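Local structure of ATP grasp ligase (Microcystis aeruginosa MRC, 5IG9) at residues Ile5-Arg10 with Ala29-Thr34; Thr39-Asp44 with Ile55-Gln60; Ala69-Arg74 with Gly299-Leu304. The protein probably acts as an ATP-grasp ligase that joins carboxylates to nucleophiles at the cost of ATP, perhaps in the manner of ribosomal S6-glutamic acid ligases. All coordinates share one frame; numbering follows the deposited sequence.

Contact 1: residues Ile5-Arg10 with Ala29-Thr34; sequences IVTFSR and AFRFDT
Ile5 bonds strand 29-33 through both backbone polar atoms: Ile5 N gives to Phe30 O (3.0 Å) and Ile5 O takes from Phe32 N (2.9 Å). Thr7 N gives to Phe32 O (3.1 Å), and the two strands run parallel, 24° apart. Farther along, Thr34 grips the carbonyl of Thr7 twice: Thr34 N lies 2.7 Å from Thr7 O, and Thr34 OG1 reaches the same oxygen from the opposite face of the carbonyl plane. Chi1 (53°) allows this by setting OG1 between the backbone N and carbonyl carbon of Thr34.

Arg31 extends from CG to NE. Within strand 29-33, Arg31 NE forms a salt bridge with Asp33 OD1 at 2.8 Å, almost straight (177°), in the guanidinium plane and on the syn lone pair. Arg31 NH2 crosses to Phe8 O (2.9 Å) in a more bent bond. Arg36 holds the other carboxylate oxygen of Asp33.

Apolar contacts are few: Val6 CG1 meets Thr34 CG2 at 3.6 Å, the side chains at about a right angle, and Ile5 CD1 lies 4.2 Å from Ala29 CB. Thr7 runs alongside Asp33.

The pair belongs to the beta-alpha-beta unit in which helix 14-23 connects the two strands and packs on Ile5, Thr7, Ala29 and Arg31. Helix 87-107 covers Val6 and Phe32, strand 69-72 continues the sheet beyond strand 3-7, and strand 60-63 packs on Phe30.

Contact 2: residues Thr39-Asp44 with Ile55-Gln60; sequences TEVKVD and ITDGDQ
Val41 lies against Ile55, Thr56 and Asp57 with its two methyls. Val41 CG1, anti to the backbone N (chi1 -177°), reaches across to Ile55 CG2 at 3.7 Å and also lies 3.4 Å from Thr56 O. Val41 CG2 turns to the carboxylate of Asp57, 3.9 Å from Asp57 OD2. The Val41 side chain crosses both Ile55 and Asp57 at a slant. Val43 behaves differently: it lies side by side with Ile55, pointing the same way, and Val43 CG2 touches Ile55 CG2 at 4.1 Å. Ile55 CG2 is thus met by both valines. Lys42 and Thr56 stand together on the other face, their CB atoms 3.9 Å apart, and the lysine chain then bends away.

Backbone bonds fix this register: Lys42 N to Thr56 O (2.8 Å) and Thr56 N to Lys42 O (2.6 Å). Arg36 bridges the carboxylates of Asp57 and Glu40 beside the pair. On the outer edge, Asn146 of the second subunit bonds to Val41 O and Val43 N, and Asp44 pairs with a strand of that subunit.

The arrangement is an antiparallel beta hairpin, in which Lys42-Thr56 is a hydrogen-bonded pair and Val43-Ile55 a non-hydrogen-bonded one; a type II' turn from Asp57 to Gln60 leads into the third strand.

Contact 3: residues Ala69-Arg74 with Gly299-Leu304; sequences AVWYRR and GEFFWL
Arg73 and Glu300 meet because both chains bend at chi2: Arg73 leaves with CG anti to the backbone N (162°) and kinks at 65°, while Glu300 kinks at -76° and swings its carboxylate toward the arginine. Arg73 NH2 lies 2.9 Å from Glu300 OE1, in a nearly straight bond in the guanidinium plane that meets the oxygen from above the carboxylate plane. A second, weak bond joins Arg73 NH2 to Glu300 OE2 (2.8 Å), and Arg74 NH2 reaches Glu300 OE2 weakly at 3.0 Å. Each guanidinium plane is almost perpendicular to the carboxylate, and the two guanidinium groups lie face to face, CZ of Arg74 3.7 Å above the plane of Arg73. The carboxylate they both contact, with Asp11 at Arg73 NE, probably offsets their like charges; Arg74 NH1 hydrogen-bonds Val298 O.

Beside this network, Trp71 CZ2 and Phe301 CE2 touch edge to edge at 4.0 Å.

Network and aromatic pair tie the parallel sheet of the pre-ATP-grasp region to residues 299-304, which follow strand 290-296 of an antiparallel sheet. Strand 69-72 lies between strands 3-7 and 111-113, helix 313-323 packs on Trp71 and Phe301, and helix 14-23 sets Val18 against Trp71 and Ser14 against Arg73.

Contacts 1 and 3 are buried and share the parallel sheet, since strands 3-7 and 69-72 are neighbours in it; their centres are about 11 Å apart and Val6 O lies 2.6 Å from Arg74 N, a probable hydrogen bond. Contact 2, partly buried and farther from the chain's centre, sits on the other flank of contact 1, where Phe30 and Phe32 pack on Val41 and Ile55. Contacts 2 and 3 do not touch. Chemistry follows place: contact 1 is mainly strand pairing, contact 2 combines hairpin bonds and aliphatic packing with a subunit interface, and contact 3, bridging distant parts of the chain, relies on side-chain salt bridges and an aromatic pair.

Contact 1: residues Ile5-Arg10 with Ala29-Thr34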
loop_
_atom_site.group_PDB
_atom_site.type_symbol
_atom_site.label_atom_id
_atom_site.label_comp_id
_atom_site.label_asym_id
_atom_site.label_seq_id
_atom_site.Cartn_x
_atom_site.Cartn_y
_atom_site.Cartn_z
ATOM N N ILE A 5 -20.096 1.996 0.023
ATOM C CA ILE A 5 -19.590 0.962 -0.869
ATOM C C ILE A 5 -18.552 1.600 -1.777
ATOM O O ILE A 5 -18.879 2.428 -2.635
ATOM C CB ILE A 5 -20.714 0.299 -1.673
ATOM C CG1 ILE A 5 -21.593 -0.520 -0.734
ATOM C CG2 ILE A 5 -20.138 -0.582 -2.765
ATOM C CD1 ILE A 5 -22.819 -1.087 -1.378
ATOM N N VAL A 6 -17.296 1.204 -1.592
ATOM C CA VAL A 6 -16.169 1.790 -2.307
ATOM C C VAL A 6 -15.924 0.945 -3.553
ATOM O O VAL A 6 -15.349 -0.140 -3.480
ATOM C CB VAL A 6 -14.927 1.865 -1.422
ATOM C CG1 VAL A 6 -13.805 2.582 -2.146
ATOM C CG2 VAL A 6 -15.260 2.562 -0.114
ATOM N N THR A 7 -16.355 1.454 -4.707
ATOM C CA THR A 7 -16.234 0.719 -5.958
ATOM C C THR A 7 -15.839 1.657 -7.092
ATOM O O THR A 7 -15.197 2.684 -6.858
ATOM C CB THR A 7 -17.548 0.004 -6.290
ATOM O OG1 THR A 7 -17.458 -0.585 -7.591
ATOM C CG2 THR A 7 -18.711 0.983 -6.264
ATOM N N PHE A 8 -16.206 1.303 -8.323
ATOM C CA PHE A 8 -16.018 2.178 -9.472
ATOM C C PHE A 8 -17.168 1.942 -10.442
ATOM O O PHE A 8 -17.961 1.013 -10.279
ATOM C CB PHE A 8 -14.641 1.971 -10.130
ATOM C CG PHE A 8 -14.490 0.671 -10.873
ATOM C CD1 PHE A 8 -14.602 -0.546 -10.220
ATOM C CD2 PHE A 8 -14.192 0.669 -12.226
ATOM C CE1 PHE A 8 -14.450 -1.734 -10.907
ATOM C CE2 PHE A 8 -14.034 -0.515 -12.916
ATOM C CZ PHE A 8 -14.164 -1.718 -12.256
ATOM N N SER A 9 -17.257 2.808 -11.453
ATOM C CA SER A 9 -18.445 2.839 -12.303
ATOM C C SER A 9 -18.581 1.586 -13.162
ATOM O O SER A 9 -19.705 1.155 -13.446
ATOM C CB SER A 9 -18.421 4.085 -13.189
ATOM O OG SER A 9 -17.244 4.126 -13.978
ATOM N N ARG A 10 -17.469 0.991 -13.592
ATOM C CA ARG A 10 -17.511 -0.179 -14.457
ATOM C C ARG A 10 -17.452 -1.493 -13.682
ATOM O O ARG A 10 -17.111 -2.530 -14.263
ATOM C CB ARG A 10 -16.378 -0.123 -15.486
ATOM C CG ARG A 10 -16.463 1.046 -16.462
ATOM C CD ARG A 10 -15.366 0.969 -17.520
ATOM N NE ARG A 10 -15.857 0.496 -18.813
ATOM C CZ ARG A 10 -15.810 -0.768 -19.222
ATOM N NH1 ARG A 10 -15.295 -1.705 -18.438
ATOM N NH2 ARG A 10 -16.279 -1.098 -20.419
ATOM N N ALA A 29 -27.740 2.140 1.556
ATOM C CA ALA A 29 -26.377 2.011 1.060
ATOM C C ALA A 29 -26.097 3.082 0.017
ATOM O O ALA A 29 -26.934 3.339 -0.854
ATOM C CB ALA A 29 -26.137 0.621 0.460
ATOM N N PHE A 30 -24.917 3.688 0.105
ATOM C CA PHE A 30 -24.455 4.689 -0.847
ATOM C C PHE A 30 -23.322 4.102 -1.675
ATOM O O PHE A 30 -22.367 3.548 -1.119
ATOM C CB PHE A 30 -23.987 5.957 -0.125
ATOM C CG PHE A 30 -23.494 7.043 -1.047
ATOM C CD1 PHE A 30 -24.370 7.986 -1.559
ATOM C CD2 PHE A 30 -22.154 7.129 -1.391
ATOM C CE1 PHE A 30 -23.921 8.988 -2.403
ATOM C CE2 PHE A 30 -21.699 8.128 -2.235
ATOM C CZ PHE A 30 -22.583 9.058 -2.742
ATOM N N ARG A 31 -23.427 4.227 -2.997
ATOM C CA ARG A 31 -22.406 3.742 -3.919
ATOM C C ARG A 31 -21.457 4.880 -4.273
ATOM O O ARG A 31 -21.888 5.910 -4.804
ATOM C CB ARG A 31 -23.040 3.166 -5.185
ATOM C CG ARG A 31 -22.037 2.904 -6.299
ATOM C CD ARG A 31 -22.622 2.033 -7.392
ATOM N NE ARG A 31 -21.658 1.802 -8.461
ATOM C CZ ARG A 31 -21.788 0.861 -9.389
ATOM N NH1 ARG A 31 -22.841 0.059 -9.373
ATOM N NH2 ARG A 31 -20.861 0.716 -10.327
ATOM N N PHE A 32 -20.171 4.684 -4.005
ATOM C CA PHE A 32 -19.140 5.687 -4.260
ATOM C C PHE A 32 -18.218 5.162 -5.356
ATOM O O PHE A 32 -17.369 4.303 -5.104
ATOM C CB PHE A 32 -18.367 5.999 -2.981
ATOM C CG PHE A 32 -17.201 6.933 -3.179
ATOM C CD1 PHE A 32 -17.327 8.067 -3.965
ATOM C CD2 PHE A 32 -15.988 6.688 -2.555
ATOM C CE1 PHE A 32 -16.256 8.932 -4.142
ATOM C CE2 PHE A 32 -14.916 7.550 -2.726
ATOM C CZ PHE A 32 -15.051 8.673 -3.520
ATOM N N ASP A 33 -18.381 5.684 -6.571
ATOM C CA ASP A 33 -17.546 5.283 -7.702
ATOM C C ASP A 33 -16.242 6.064 -7.636
ATOM O O ASP A 33 -16.204 7.266 -7.916
ATOM C CB ASP A 33 -18.274 5.511 -9.022
ATOM C CG ASP A 33 -19.483 4.607 -9.184
ATOM O OD1 ASP A 33 -19.472 3.491 -8.623
ATOM O OD2 ASP A 33 -20.445 5.012 -9.870
ATOM N N THR A 34 -15.161 5.374 -7.266
ATOM C CA THR A 34 -13.883 6.046 -7.064
ATOM C C THR A 34 -13.322 6.608 -8.362
ATOM O O THR A 34 -12.600 7.610 -8.341
ATOM C CB THR A 34 -12.877 5.087 -6.425
ATOM O OG1 THR A 34 -12.798 3.887 -7.205
ATOM C CG2 THR A 34 -13.298 4.737 -5.010
#

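Contact 2: residues Thr39-Asp44 with Ile55-Gln60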
loop_
_atom_site.group_PDB
_atom_site.type_symbol
_atom_site.label_atom_id
_atom_site.label_comp_id
_atom_site.label_asym_id
_atom_site.label_seq_id
_atom_site.Cartn_x
_atom_site.Cartn_y
_atom_site.Cartn_z
ATOM N N THR A 39 -13.585 14.148 -11.135
ATOM C CA THR A 39 -14.217 14.749 -12.307
ATOM C C THR A 39 -15.722 14.942 -12.118
ATOM O O THR A 39 -16.281 15.932 -12.608
ATOM C CB THR A 39 -13.924 13.887 -13.540
ATOM O OG1 THR A 39 -12.509 13.863 -13.777
ATOM C CG2 THR A 39 -14.622 14.440 -14.781
ATOM N N GLU A 40 -16.396 14.035 -11.409
ATOM C CA GLU A 40 -17.849 14.150 -11.278
ATOM C C GLU A 40 -18.334 14.156 -9.838
ATOM O O GLU A 40 -19.267 14.897 -9.517
ATOM C CB GLU A 40 -18.530 12.998 -12.051
ATOM C CG GLU A 40 -18.034 12.857 -13.478
ATOM C CD GLU A 40 -18.525 11.600 -14.153
ATOM O OE1 GLU A 40 -19.679 11.192 -13.895
ATOM O OE2 GLU A 40 -17.750 11.013 -14.939
ATOM N N VAL A 41 -17.723 13.362 -8.966
ATOM C CA VAL A 41 -18.168 13.240 -7.582
ATOM C C VAL A 41 -17.448 14.275 -6.731
ATOM O O VAL A 41 -16.233 14.465 -6.855
ATOM C CB VAL A 41 -17.923 11.814 -7.052
ATOM C CG1 VAL A 41 -18.451 11.656 -5.634
ATOM C CG2 VAL A 41 -18.562 10.790 -7.976
ATOM N N LYS A 42 -18.203 14.963 -5.877
ATOM C CA LYS A 42 -17.653 15.936 -4.942
ATOM C C LYS A 42 -17.436 15.275 -3.590
ATOM O O LYS A 42 -18.365 14.688 -3.024
ATOM C CB LYS A 42 -18.587 17.138 -4.786
ATOM C CG LYS A 42 -18.848 17.912 -6.061
ATOM C CD LYS A 42 -17.552 18.383 -6.697
ATOM C CE LYS A 42 -17.723 19.752 -7.335
ATOM N NZ LYS A 42 -18.999 19.850 -8.097
ATOM N N VAL A 43 -16.218 15.380 -3.071
ATOM C CA VAL A 43 -15.868 14.853 -1.760
ATOM C C VAL A 43 -15.303 15.997 -0.929
ATOM O O VAL A 43 -14.378 16.692 -1.366
ATOM C CB VAL A 43 -14.856 13.695 -1.857
ATOM C CG1 VAL A 43 -14.569 13.115 -0.479
ATOM C CG2 VAL A 43 -15.371 12.610 -2.792
ATOM N N ASP A 44 -15.872 16.203 0.258
ATOM C CA ASP A 44 -15.401 17.216 1.193
ATOM C C ASP A 44 -15.038 16.530 2.501
ATOM O O ASP A 44 -15.890 15.888 3.123
ATOM C CB ASP A 44 -16.459 18.295 1.421
ATOM C CG ASP A 44 -16.788 19.054 0.158
ATOM O OD1 ASP A 44 -15.875 19.247 -0.672
ATOM O OD2 ASP A 44 -17.961 19.453 -0.009
ATOM N N ILE A 55 -20.015 13.408 0.786
ATOM C CA ILE A 55 -19.791 12.961 -0.582
ATOM C C ILE A 55 -21.040 13.292 -1.383
ATOM O O ILE A 55 -22.148 12.889 -1.007
ATOM C CB ILE A 55 -19.497 11.453 -0.645
ATOM C CG1 ILE A 55 -18.431 11.073 0.380
ATOM C CG2 ILE A 55 -19.075 11.053 -2.047
ATOM C CD1 ILE A 55 -18.127 9.600 0.411
ATOM N N THR A 56 -20.866 14.023 -2.480
ATOM C CA THR A 56 -21.980 14.451 -3.317
ATOM C C THR A 56 -21.834 13.851 -4.708
ATOM O O THR A 56 -20.805 14.048 -5.363
ATOM C CB THR A 56 -22.048 15.978 -3.409
ATOM O OG1 THR A 56 -22.160 16.543 -2.095
ATOM C CG2 THR A 56 -23.241 16.406 -4.245
ATOM N N ASP A 57 -22.863 13.130 -5.157
ATOM C CA ASP A 57 -22.923 12.559 -6.505
ATOM C C ASP A 57 -24.259 12.958 -7.126
ATOM O O ASP A 57 -25.259 12.252 -6.957
ATOM C CB ASP A 57 -22.762 11.038 -6.469
ATOM C CG ASP A 57 -22.533 10.431 -7.847
ATOM O OD1 ASP A 57 -22.701 11.143 -8.861
ATOM O OD2 ASP A 57 -22.190 9.233 -7.915
ATOM N N GLY A 58 -24.270 14.077 -7.851
ATOM C CA GLY A 58 -25.488 14.576 -8.465
ATOM C C GLY A 58 -26.566 14.850 -7.437
ATOM O O GLY A 58 -26.353 15.613 -6.490
ATOM N N ASP A 59 -27.728 14.213 -7.611
ATOM C CA ASP A 59 -28.800 14.301 -6.628
ATOM C C ASP A 59 -28.466 13.570 -5.331
ATOM O O ASP A 59 -29.005 13.929 -4.280
ATOM C CB ASP A 59 -30.100 13.742 -7.212
ATOM C CG ASP A 59 -29.998 12.262 -7.559
ATOM O OD1 ASP A 59 -29.482 11.937 -8.651
ATOM O OD2 ASP A 59 -30.440 11.422 -6.747
ATOM N N GLN A 60 -27.595 12.563 -5.374
ATOM C CA GLN A 60 -27.299 11.776 -4.184
ATOM C C GLN A 60 -26.262 12.475 -3.314
ATOM O O GLN A 60 -25.384 13.186 -3.810
ATOM C CB GLN A 60 -26.814 10.378 -4.565
ATOM C CG GLN A 60 -27.936 9.369 -4.777
ATOM C CD GLN A 60 -27.425 7.942 -4.886
ATOM O OE1 GLN A 60 -26.673 7.609 -5.801
ATOM N NE2 GLN A 60 -27.825 7.096 -3.941
#

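Contact 3: residues Ala69-Arg74 with Gly299-Leu304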
loop_
_atom_site.group_PDB
_atom_site.type_symbol
_atom_site.label_atom_id
_atom_site.label_comp_id
_atom_site.label_asym_id
_atom_site.label_seq_id
_atom_site.Cartn_x
_atom_site.Cartn_y
_atom_site.Cartn_z
ATOM N N ALA A 69 -21.105 1.314 8.041
ATOM C CA ALA A 69 -20.271 0.230 7.543
ATOM C C ALA A 69 -19.644 0.658 6.226
ATOM O O ALA A 69 -20.200 1.490 5.503
ATOM C CB ALA A 69 -21.068 -1.065 7.352
ATOM N N VAL A 70 -18.480 0.079 5.925
ATOM C CA VAL A 70 -17.743 0.363 4.698
ATOM C C VAL A 70 -17.400 -0.954 4.016
ATOM O O VAL A 70 -16.806 -1.844 4.636
ATOM C CB VAL A 70 -16.454 1.166 4.968
ATOM C CG1 VAL A 70 -15.706 1.408 3.663
ATOM C CG2 VAL A 70 -16.771 2.481 5.656
ATOM N N TRP A 71 -17.759 -1.072 2.741
ATOM C CA TRP A 71 -17.354 -2.200 1.912
ATOM C C TRP A 71 -16.175 -1.753 1.054
ATOM O O TRP A 71 -16.352 -1.041 0.060
ATOM C CB TRP A 71 -18.507 -2.699 1.046
ATOM C CG TRP A 71 -18.207 -4.007 0.380
ATOM C CD1 TRP A 71 -17.252 -4.913 0.746
ATOM C CD2 TRP A 71 -18.858 -4.555 -0.773
ATOM N NE1 TRP A 71 -17.273 -5.991 -0.104
ATOM C CE2 TRP A 71 -18.249 -5.794 -1.046
ATOM C CE3 TRP A 71 -19.900 -4.119 -1.598
ATOM C CZ2 TRP A 71 -18.647 -6.601 -2.110
ATOM C CZ3 TRP A 71 -20.292 -4.921 -2.653
ATOM C CH2 TRP A 71 -19.667 -6.147 -2.900
ATOM N N TYR A 72 -14.973 -2.169 1.448
ATOM C CA TYR A 72 -13.741 -1.813 0.742
ATOM C C TYR A 72 -13.618 -2.738 -0.466
ATOM O O TYR A 72 -12.857 -3.710 -0.481
ATOM C CB TYR A 72 -12.547 -1.924 1.685
ATOM C CG TYR A 72 -11.266 -1.307 1.180
ATOM C CD1 TYR A 72 -11.232 0.005 0.725
ATOM C CD2 TYR A 72 -10.081 -2.029 1.186
ATOM C CE1 TYR A 72 -10.058 0.571 0.274
ATOM C CE2 TYR A 72 -8.903 -1.472 0.738
ATOM C CZ TYR A 72 -8.895 -0.171 0.284
ATOM O OH TYR A 72 -7.720 0.390 -0.164
ATOM N N ARG A 73 -14.392 -2.417 -1.501
ATOM C CA ARG A 73 -14.589 -3.318 -2.646
ATOM C C ARG A 73 -13.572 -3.049 -3.755
ATOM O O ARG A 73 -12.604 -3.799 -3.910
ATOM C CB ARG A 73 -16.034 -3.199 -3.143
ATOM C CG ARG A 73 -16.314 -3.724 -4.542
ATOM C CD ARG A 73 -16.117 -5.219 -4.664
ATOM N NE ARG A 73 -16.373 -5.654 -6.032
ATOM C CZ ARG A 73 -16.198 -6.894 -6.470
ATOM N NH1 ARG A 73 -15.761 -7.836 -5.644
ATOM N NH2 ARG A 73 -16.460 -7.189 -7.735
ATOM N N ARG A 74 -13.774 -1.980 -4.528
ATOM C CA ARG A 74 -12.936 -1.685 -5.683
ATOM C C ARG A 74 -12.378 -0.277 -5.570
ATOM O O ARG A 74 -13.101 0.662 -5.229
ATOM C CB ARG A 74 -13.715 -1.845 -6.994
ATOM C CG ARG A 74 -13.214 -2.980 -7.873
ATOM C CD ARG A 74 -12.655 -4.109 -7.028
ATOM N NE ARG A 74 -12.824 -5.409 -7.662
ATOM C CZ ARG A 74 -12.477 -6.560 -7.098
ATOM N NH1 ARG A 74 -11.938 -6.568 -5.886
ATOM N NH2 ARG A 74 -12.670 -7.701 -7.741
ATOM N N GLY A 299 -10.849 -10.480 -3.823
ATOM C CA GLY A 299 -11.139 -11.321 -4.963
ATOM C C GLY A 299 -12.622 -11.388 -5.270
ATOM O O GLY A 299 -13.482 -11.147 -4.419
ATOM N N GLU A 300 -12.910 -11.734 -6.523
ATOM C CA GLU A 300 -14.273 -11.752 -7.025
ATOM C C GLU A 300 -15.053 -12.926 -6.444
ATOM O O GLU A 300 -14.493 -13.850 -5.850
ATOM C CB GLU A 300 -14.280 -11.822 -8.554
ATOM C CG GLU A 300 -13.939 -10.513 -9.241
ATOM C CD GLU A 300 -15.088 -9.527 -9.208
ATOM O OE1 GLU A 300 -16.173 -9.891 -8.700
ATOM O OE2 GLU A 300 -14.907 -8.389 -9.689
ATOM N N PHE A 301 -16.370 -12.877 -6.618
ATOM C CA PHE A 301 -17.213 -13.941 -6.094
ATOM C C PHE A 301 -18.462 -14.105 -6.944
ATOM O O PHE A 301 -19.150 -15.123 -6.842
ATOM C CB PHE A 301 -17.591 -13.647 -4.632
ATOM C CG PHE A 301 -18.514 -12.463 -4.465
ATOM C CD1 PHE A 301 -19.889 -12.629 -4.498
ATOM C CD2 PHE A 301 -18.008 -11.191 -4.236
ATOM C CE1 PHE A 301 -20.743 -11.553 -4.332
ATOM C CE2 PHE A 301 -18.859 -10.107 -4.065
ATOM C CZ PHE A 301 -20.228 -10.288 -4.113
ATOM N N PHE A 302 -18.759 -13.105 -7.780
ATOM C CA PHE A 302 -20.028 -13.093 -8.497
ATOM C C PHE A 302 -20.167 -14.289 -9.430
ATOM O O PHE A 302 -21.285 -14.768 -9.652
ATOM C CB PHE A 302 -20.174 -11.777 -9.268
ATOM C CG PHE A 302 -19.501 -11.777 -10.606
ATOM C CD1 PHE A 302 -18.136 -11.587 -10.713
ATOM C CD2 PHE A 302 -20.240 -11.964 -11.760
ATOM C CE1 PHE A 302 -17.519 -11.593 -11.949
ATOM C CE2 PHE A 302 -19.633 -11.970 -12.993
ATOM C CZ PHE A 302 -18.272 -11.784 -13.091
ATOM N N TRP A 303 -19.059 -14.793 -9.981
ATOM C CA TRP A 303 -19.171 -15.908 -10.913
ATOM C C TRP A 303 -19.417 -17.235 -10.213
ATOM O O TRP A 303 -19.642 -18.239 -10.896
ATOM C CB TRP A 303 -17.925 -15.998 -11.796
ATOM C CG TRP A 303 -16.629 -15.981 -11.052
ATOM C CD1 TRP A 303 -15.905 -14.883 -10.696
ATOM C CD2 TRP A 303 -15.887 -17.118 -10.590
ATOM N NE1 TRP A 303 -14.765 -15.261 -10.032
ATOM C CE2 TRP A 303 -14.728 -16.628 -9.956
ATOM C CE3 TRP A 303 -16.091 -18.501 -10.649
ATOM C CZ2 TRP A 303 -13.779 -17.470 -9.381
ATOM C CZ3 TRP A 303 -15.146 -19.336 -10.078
ATOM C CH2 TRP A 303 -14.006 -18.818 -9.452
ATOM N N LEU A 304 -19.372 -17.265 -8.883
ATOM C CA LEU A 304 -19.808 -18.420 -8.110
ATOM C C LEU A 304 -21.244 -18.291 -7.628
ATOM O O LEU A 304 -21.799 -19.266 -7.107
ATOM C CB LEU A 304 -18.890 -18.634 -6.903
ATOM C CG LEU A 304 -17.521 -19.259 -7.166
ATOM C CD1 LEU A 304 -16.783 -19.443 -5.856
ATOM C CD2 LEU A 304 -17.676 -20.588 -7.884
#